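Local structure of beta-d-glucoside glucohydrolase (Hypocrea jecorina, 3ZZ1) at residues Q490-P495 against T568-F573; V483-L488 against N537-R542; G596-A601 against S608-N613. The protein probably hydrolyses terminal, non-reducing beta-D-glucosyl residues of its substrates with release of beta-D-glucose, a step of cellulose degradation. All coordinates share one frame; numbering follows the deposited sequence.

In the fold
Interactions 1 and 2 both lie in the glycosyl hydrolase family 3 C-terminal domain. Their centres are about 12 Å apart and their segments alternate along the chain. Residues 483-488 run from strand 476-482 into helix 489-492, which carries the start of 490-495. Residues 537-542 and 568-573 follow, flanking helix 559-564. The two contacts touch where Tyr571 CE2 lies 3.9 Å from Leu488 CD1. Together they pack later loops of the domain against the loop and short helix that follow strand 476-482 of its mixed sheet. Interaction 3 comes last, on the beta-rich C-terminal portion of the chain. Its centre is about 42 Å from that of interaction 1 and about 37 Å from that of interaction 2.

Interaction 1. Residues Q490-P495 against T568-F573; sequences QILALP and TPRYEF
A classic beta bulge, in which Arg570 and Tyr571 both face Ile532, meets the short helix 489-492 in the family 3 C-terminal domain. Leu492 makes the contact from the helix side. Both its methyls take part, CD1 against both partners and CD2 against the phenol oxygen. CD1 packs along the aliphatic part of Arg570, with CD of that arginine at 3.5 Å. The two side chains run antiparallel alongside each other. Arg570 keeps CG anti to the backbone N (chi1 175°) and bends at chi2 and chi3, a fold that lays CG and CD against Leu492 CD1. Leu492 CD2 lies 3.3 Å from Tyr571 OH. Leu492 CD1 comes obliquely to the Tyr571 ring, at 4.2 Å from CE2. Arg570 CG lies 3.5 Å above one face of that ring, displaced from its centre toward the perimeter. The leucine methyls, the arginine methylenes and the ring form one small cluster. Strand 332-336 adds to it, since Leu492 and Tyr571 both touch Lys335. Arg570 NE forms its salt bridge outside the two segments, with Glu489 of the same helix. No hydrogen bond joins the segments, and the contact therefore rests on van der Waals packing.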
# COMPACT_ATOMS: atom_id res chain seq x y z
N GLN A 490 20.71 -11.66 14.12
CA GLN A 490 22.15 -11.41 14.26
C GLN A 490 22.41 -10.10 15.00
O GLN A 490 23.32 -10.02 15.83
CB GLN A 490 22.82 -11.33 12.89
CG GLN A 490 23.28 -12.66 12.35
CD GLN A 490 24.70 -12.59 11.84
OE1 GLN A 490 25.26 -11.51 11.67
NE2 GLN A 490 25.29 -13.75 11.60
N ILE A 491 21.62 -9.09 14.69
CA ILE A 491 21.74 -7.78 15.31
C ILE A 491 21.26 -7.84 16.77
O ILE A 491 21.88 -7.25 17.66
CB ILE A 491 20.99 -6.72 14.48
CG1 ILE A 491 21.78 -6.42 13.20
CG2 ILE A 491 20.74 -5.45 15.28
CD1 ILE A 491 20.99 -5.71 12.13
N LEU A 492 20.17 -8.57 17.00
CA LEU A 492 19.57 -8.65 18.33
C LEU A 492 20.38 -9.48 19.33
O LEU A 492 20.24 -9.30 20.54
CB LEU A 492 18.14 -9.18 18.25
CG LEU A 492 17.14 -8.25 17.57
CD1 LEU A 492 15.89 -9.01 17.19
CD2 LEU A 492 16.82 -7.05 18.45
N ALA A 493 21.21 -10.38 18.81
CA ALA A 493 22.06 -11.23 19.63
C ALA A 493 23.23 -10.46 20.24
O ALA A 493 23.88 -10.94 21.18
CB ALA A 493 22.56 -12.41 18.81
N LEU A 494 23.50 -9.27 19.70
CA LEU A 494 24.55 -8.40 20.22
C LEU A 494 24.03 -7.60 21.41
O LEU A 494 23.15 -6.76 21.24
CB LEU A 494 25.05 -7.45 19.13
CG LEU A 494 25.66 -8.05 17.86
CD1 LEU A 494 25.60 -7.04 16.73
CD2 LEU A 494 27.10 -8.50 18.11
N PRO A 495 24.58 -7.86 22.61
CA PRO A 495 24.12 -7.19 23.83
C PRO A 495 24.31 -5.67 23.79
O PRO A 495 23.65 -4.95 24.54
CB PRO A 495 25.01 -7.81 24.93
CG PRO A 495 25.53 -9.07 24.34
CD PRO A 495 25.68 -8.80 22.88
N THR A 568 6.37 -18.44 17.03
CA THR A 568 6.62 -17.15 17.66
C THR A 568 7.50 -16.30 16.74
O THR A 568 8.65 -16.65 16.45
CB THR A 568 7.27 -17.30 19.05
OG1 THR A 568 6.48 -18.19 19.85
CG2 THR A 568 7.36 -15.95 19.75
N PRO A 569 6.95 -15.17 16.25
CA PRO A 569 7.80 -14.27 15.47
C PRO A 569 8.70 -13.48 16.41
O PRO A 569 8.48 -13.49 17.63
CB PRO A 569 6.80 -13.35 14.77
CG PRO A 569 5.51 -13.49 15.50
CD PRO A 569 5.59 -14.64 16.45
N ARG A 570 9.72 -12.83 15.86
CA ARG A 570 10.50 -11.89 16.65
C ARG A 570 9.60 -10.70 16.98
O ARG A 570 9.41 -10.37 18.15
CB ARG A 570 11.76 -11.45 15.89
CG ARG A 570 12.59 -10.35 16.59
CD ARG A 570 12.91 -10.64 18.06
NE ARG A 570 13.80 -11.79 18.23
CZ ARG A 570 13.94 -12.47 19.37
NH1 ARG A 570 13.27 -12.14 20.45
NH2 ARG A 570 14.78 -13.51 19.41
N TYR A 571 9.05 -10.08 15.94
CA TYR A 571 8.12 -8.97 16.09
C TYR A 571 6.86 -9.24 15.26
O TYR A 571 6.93 -9.34 14.03
CB TYR A 571 8.77 -7.66 15.68
CG TYR A 571 10.06 -7.34 16.42
CD1 TYR A 571 10.08 -7.26 17.81
CD2 TYR A 571 11.24 -7.12 15.73
CE1 TYR A 571 11.25 -6.97 18.50
CE2 TYR A 571 12.41 -6.83 16.41
CZ TYR A 571 12.41 -6.75 17.79
OH TYR A 571 13.57 -6.47 18.47
N GLU A 572 5.73 -9.37 15.95
CA GLU A 572 4.47 -9.74 15.32
C GLU A 572 3.79 -8.58 14.58
O GLU A 572 4.11 -7.41 14.81
CB GLU A 572 3.51 -10.35 16.35
CG GLU A 572 2.98 -9.37 17.41
CD GLU A 572 3.93 -9.15 18.59
OE1 GLU A 572 5.09 -9.62 18.54
OE2 GLU A 572 3.50 -8.49 19.56
N PHE A 573 2.86 -8.93 13.69
CA PHE A 573 1.99 -7.96 13.02
C PHE A 573 1.30 -7.10 14.07
O PHE A 573 0.76 -7.63 15.04
CB PHE A 573 0.95 -8.69 12.16
CG PHE A 573 -0.03 -7.78 11.46
CD1 PHE A 573 -1.23 -7.42 12.07
CD2 PHE A 573 0.23 -7.31 10.17
CE1 PHE A 573 -2.15 -6.59 11.42
CE2 PHE A 573 -0.67 -6.48 9.52
CZ PHE A 573 -1.86 -6.12 10.14

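Interaction 2. Residues V483-L488 against N537-R542; sequences VGAIIL and NDYNTR
Ala485 and Ile487 meet the side chain of Tyr539 where two loops of the family 3 C-terminal domain pack together. The first loop leads from strand 476-482 of the mixed sheet into helix 489-492, with Leu488 at the N-cap position. Its Ala485 points its methyl toward the second loop, and CB lies 3.5 Å from Tyr539 OH. Ile487 CD1 approaches the ring at its edge, near the ring plane, 4.4 Å from CE2. With CG anti to its carbonyl carbon (chi1 -60°), the tyrosine swings its ring across, so that OH ends beside Ala485 and the CE2 edge beside Ile487. No hydrogen bond crosses between the segments; the buried phenol OH donates to Thr531 O and accepts from Ala533 N. These bonds fix that end of the ring. Leu456 also touches the tyrosine side chain, and it shares a backbone hydrogen bond with Ile487. Within the first loop, Ala485 O accepts from Arg453 NH1. The backbone of Tyr539 is held by Arg542. Arg542 NH1 gives a 2.6 Å bond to Tyr539 O and a longer one, 3.3 Å, to Thr541 O, with both acceptors close to the guanidinium plane, although NH1 sits well above the plane of each carbonyl.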
# COMPACT_ATOMS: atom_id res chain seq x y z
N VAL A 483 12.20 -1.79 2.59
CA VAL A 483 11.01 -2.14 1.82
C VAL A 483 10.18 -3.26 2.44
O VAL A 483 9.07 -3.54 1.99
CB VAL A 483 11.39 -2.58 0.39
CG1 VAL A 483 11.86 -1.40 -0.44
CG2 VAL A 483 12.44 -3.69 0.43
N GLY A 484 10.72 -3.92 3.46
CA GLY A 484 10.04 -5.05 4.10
C GLY A 484 10.87 -5.72 5.18
O GLY A 484 11.97 -5.26 5.50
N ALA A 485 10.33 -6.81 5.72
CA ALA A 485 10.96 -7.55 6.81
C ALA A 485 12.41 -7.94 6.54
O ALA A 485 12.76 -8.35 5.43
CB ALA A 485 10.14 -8.78 7.16
N ILE A 486 13.23 -7.78 7.57
CA ILE A 486 14.61 -8.22 7.58
C ILE A 486 14.74 -9.09 8.81
O ILE A 486 14.16 -8.77 9.85
CB ILE A 486 15.57 -7.01 7.71
CG1 ILE A 486 15.62 -6.21 6.41
CG2 ILE A 486 16.99 -7.43 8.15
CD1 ILE A 486 16.17 -4.80 6.58
N ILE A 487 15.48 -10.19 8.71
CA ILE A 487 15.77 -11.01 9.89
C ILE A 487 16.79 -10.26 10.75
O ILE A 487 17.90 -9.95 10.30
CB ILE A 487 16.28 -12.43 9.51
CG1 ILE A 487 15.29 -13.14 8.56
CG2 ILE A 487 16.56 -13.26 10.76
CD1 ILE A 487 13.98 -13.59 9.21
N LEU A 488 16.40 -9.95 11.98
CA LEU A 488 17.20 -9.07 12.84
C LEU A 488 17.95 -9.83 13.94
O LEU A 488 18.56 -9.22 14.82
CB LEU A 488 16.32 -7.98 13.45
CG LEU A 488 15.63 -7.01 12.48
CD1 LEU A 488 14.49 -6.29 13.19
CD2 LEU A 488 16.61 -6.00 11.87
N ASN A 537 12.76 -19.37 7.35
CA ASN A 537 12.00 -20.60 7.17
C ASN A 537 10.66 -20.59 7.90
O ASN A 537 9.86 -21.52 7.74
CB ASN A 537 12.84 -21.81 7.59
CG ASN A 537 14.10 -21.96 6.76
OD1 ASN A 537 15.21 -21.92 7.28
ND2 ASN A 537 13.93 -22.12 5.45
N ASP A 538 10.41 -19.55 8.70
CA ASP A 538 9.14 -19.40 9.40
C ASP A 538 8.02 -18.88 8.48
O ASP A 538 6.84 -19.10 8.76
CB ASP A 538 9.29 -18.51 10.63
CG ASP A 538 10.15 -19.13 11.72
OD1 ASP A 538 10.30 -20.37 11.75
OD2 ASP A 538 10.68 -18.38 12.56
N TYR A 539 8.40 -18.21 7.40
CA TYR A 539 7.44 -17.79 6.38
C TYR A 539 7.00 -18.99 5.55
O TYR A 539 7.81 -19.85 5.22
CB TYR A 539 8.03 -16.69 5.49
CG TYR A 539 8.41 -15.45 6.27
CD1 TYR A 539 7.44 -14.55 6.72
CD2 TYR A 539 9.75 -15.17 6.55
CE1 TYR A 539 7.79 -13.40 7.44
CE2 TYR A 539 10.11 -14.03 7.27
CZ TYR A 539 9.13 -13.15 7.71
OH TYR A 539 9.50 -12.03 8.41
N ASN A 540 5.71 -19.04 5.22
CA ASN A 540 5.15 -20.19 4.52
C ASN A 540 5.04 -20.04 3.00
O ASN A 540 4.50 -20.92 2.32
CB ASN A 540 3.80 -20.61 5.14
CG ASN A 540 2.70 -19.57 4.94
OD1 ASN A 540 2.96 -18.38 4.74
ND2 ASN A 540 1.45 -20.03 5.02
N THR A 541 5.54 -18.93 2.46
CA THR A 541 5.59 -18.72 1.01
C THR A 541 6.98 -18.29 0.55
O THR A 541 7.76 -17.73 1.32
CB THR A 541 4.55 -17.68 0.51
OG1 THR A 541 4.71 -16.45 1.22
CG2 THR A 541 3.13 -18.18 0.70
N ARG A 542 7.27 -18.55 -0.72
CA ARG A 542 8.54 -18.17 -1.35
C ARG A 542 8.26 -17.59 -2.72
O ARG A 542 7.20 -17.84 -3.29
CB ARG A 542 9.47 -19.38 -1.51
CG ARG A 542 9.73 -20.20 -0.25
CD ARG A 542 10.74 -19.55 0.68
NE ARG A 542 11.13 -20.45 1.76
CZ ARG A 542 10.49 -20.56 2.92
NH1 ARG A 542 9.42 -19.83 3.17
NH2 ARG A 542 10.93 -21.42 3.84

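Interaction 3. Residues G596-A601 against S608-N613; sequences GPATGA and SDLFQN
Ser608 opens the second segment with a backbone bond to Ala601, at the open end of the hairpin 602-607, where the chain enters strand 602-603 and leaves strand 606-607. Its N donates to Ala601 O at 2.9 Å. Ser608 OG sits between its backbone N and carbonyl carbon (chi1 63°) and packs 3.3 Å from Gly600 CA. A water bridges the same hydroxyl to the peptide N of Ala601, from which it accepts.

Asp609 follows, starts a type I turn and carries the main polar grip. Each carboxylate oxygen takes one of two successive N-H groups. Thr599 N gives a nearly straight bond of 2.9 Å to OD2 on its syn side. Gly600 N reaches OD1, also at 2.9 Å, from well above the carboxylate plane. Arg673 adds only a weak, long ion pair to OD2.

Leu610 comes next, and its CG lies 3.9 Å from Ala598 CB. Trp686 of strand 685-688 touches the same leucine. Phe611 packs on helix 178-194. Gln612 N closes the turn by bonding back to Asp609 O.

The contact ties strand 596-597, the edge of a small antiparallel sheet with 685-688 and 678-680, to the run leading into strand 613-623. The paired N-H groups would probably stabilise the negative charge of Asp609 and restrain the backbone at residues 599-600.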
# COMPACT_ATOMS: atom_id res chain seq x y z
N GLY A 596 -26.44 -15.50 8.09
CA GLY A 596 -26.89 -15.86 6.75
C GLY A 596 -26.16 -15.11 5.66
O GLY A 596 -25.23 -14.34 5.94
N PRO A 597 -26.57 -15.33 4.40
CA PRO A 597 -25.97 -14.56 3.31
C PRO A 597 -26.35 -13.07 3.38
O PRO A 597 -27.35 -12.71 4.00
CB PRO A 597 -26.56 -15.20 2.05
CG PRO A 597 -27.80 -15.91 2.50
CD PRO A 597 -27.54 -16.33 3.92
N ALA A 598 -25.52 -12.23 2.77
CA ALA A 598 -25.87 -10.84 2.53
C ALA A 598 -27.09 -10.83 1.63
O ALA A 598 -27.22 -11.70 0.76
CB ALA A 598 -24.72 -10.11 1.89
N THR A 599 -28.01 -9.88 1.84
CA THR A 599 -29.28 -9.87 1.11
C THR A 599 -29.56 -8.62 0.26
O THR A 599 -30.49 -8.63 -0.56
CB THR A 599 -30.49 -10.11 2.04
OG1 THR A 599 -30.49 -9.12 3.07
CG2 THR A 599 -30.43 -11.50 2.68
N GLY A 600 -28.78 -7.56 0.46
CA GLY A 600 -28.98 -6.32 -0.28
C GLY A 600 -28.68 -6.47 -1.76
O GLY A 600 -27.92 -7.37 -2.15
N ALA A 601 -29.27 -5.62 -2.59
CA ALA A 601 -28.99 -5.63 -4.03
C ALA A 601 -27.56 -5.20 -4.26
O ALA A 601 -27.03 -4.40 -3.48
CB ALA A 601 -29.95 -4.72 -4.77
N SER A 608 -25.59 -4.43 -0.91
CA SER A 608 -25.63 -3.14 -0.22
C SER A 608 -25.45 -3.20 1.30
O SER A 608 -25.04 -2.22 1.91
CB SER A 608 -26.92 -2.40 -0.56
OG SER A 608 -28.05 -3.12 -0.10
N ASP A 609 -25.75 -4.36 1.91
CA ASP A 609 -25.62 -4.51 3.36
C ASP A 609 -24.19 -4.80 3.84
O ASP A 609 -23.88 -4.61 5.01
CB ASP A 609 -26.63 -5.53 3.93
CG ASP A 609 -26.65 -6.86 3.16
OD1 ASP A 609 -26.33 -6.89 1.95
OD2 ASP A 609 -27.03 -7.88 3.77
N LEU A 610 -23.32 -5.22 2.92
CA LEU A 610 -21.98 -5.68 3.27
C LEU A 610 -21.06 -4.65 3.92
O LEU A 610 -20.26 -5.00 4.78
CB LEU A 610 -21.27 -6.32 2.07
CG LEU A 610 -21.66 -7.77 1.79
CD1 LEU A 610 -21.14 -8.22 0.43
CD2 LEU A 610 -21.18 -8.70 2.91
N PHE A 611 -21.18 -3.39 3.52
CA PHE A 611 -20.36 -2.32 4.09
C PHE A 611 -21.12 -1.53 5.17
O PHE A 611 -20.58 -0.57 5.73
CB PHE A 611 -19.82 -1.39 3.00
CG PHE A 611 -18.65 -1.95 2.25
CD1 PHE A 611 -18.84 -2.86 1.21
CD2 PHE A 611 -17.35 -1.57 2.57
CE1 PHE A 611 -17.76 -3.39 0.51
CE2 PHE A 611 -16.26 -2.10 1.88
CZ PHE A 611 -16.47 -3.00 0.85
N GLN A 612 -22.35 -1.95 5.46
CA GLN A 612 -23.15 -1.31 6.50
C GLN A 612 -22.80 -1.87 7.88
O GLN A 612 -22.50 -3.06 8.02
CB GLN A 612 -24.64 -1.44 6.21
CG GLN A 612 -25.15 -0.41 5.21
CD GLN A 612 -26.56 -0.67 4.71
OE1 GLN A 612 -27.06 -1.80 4.76
NE2 GLN A 612 -27.21 0.37 4.21
N ASN A 613 -22.83 -1.00 8.88
CA ASN A 613 -22.48 -1.36 10.24
C ASN A 613 -23.54 -2.23 10.92
O ASN A 613 -24.74 -1.93 10.85
CB ASN A 613 -22.19 -0.11 11.07
CG ASN A 613 -20.91 0.58 10.65
OD1 ASN A 613 -19.93 -0.06 10.24
ND2 ASN A 613 -20.89 1.91 10.76
O HOH W 1 -30.53 -3.33 -1.56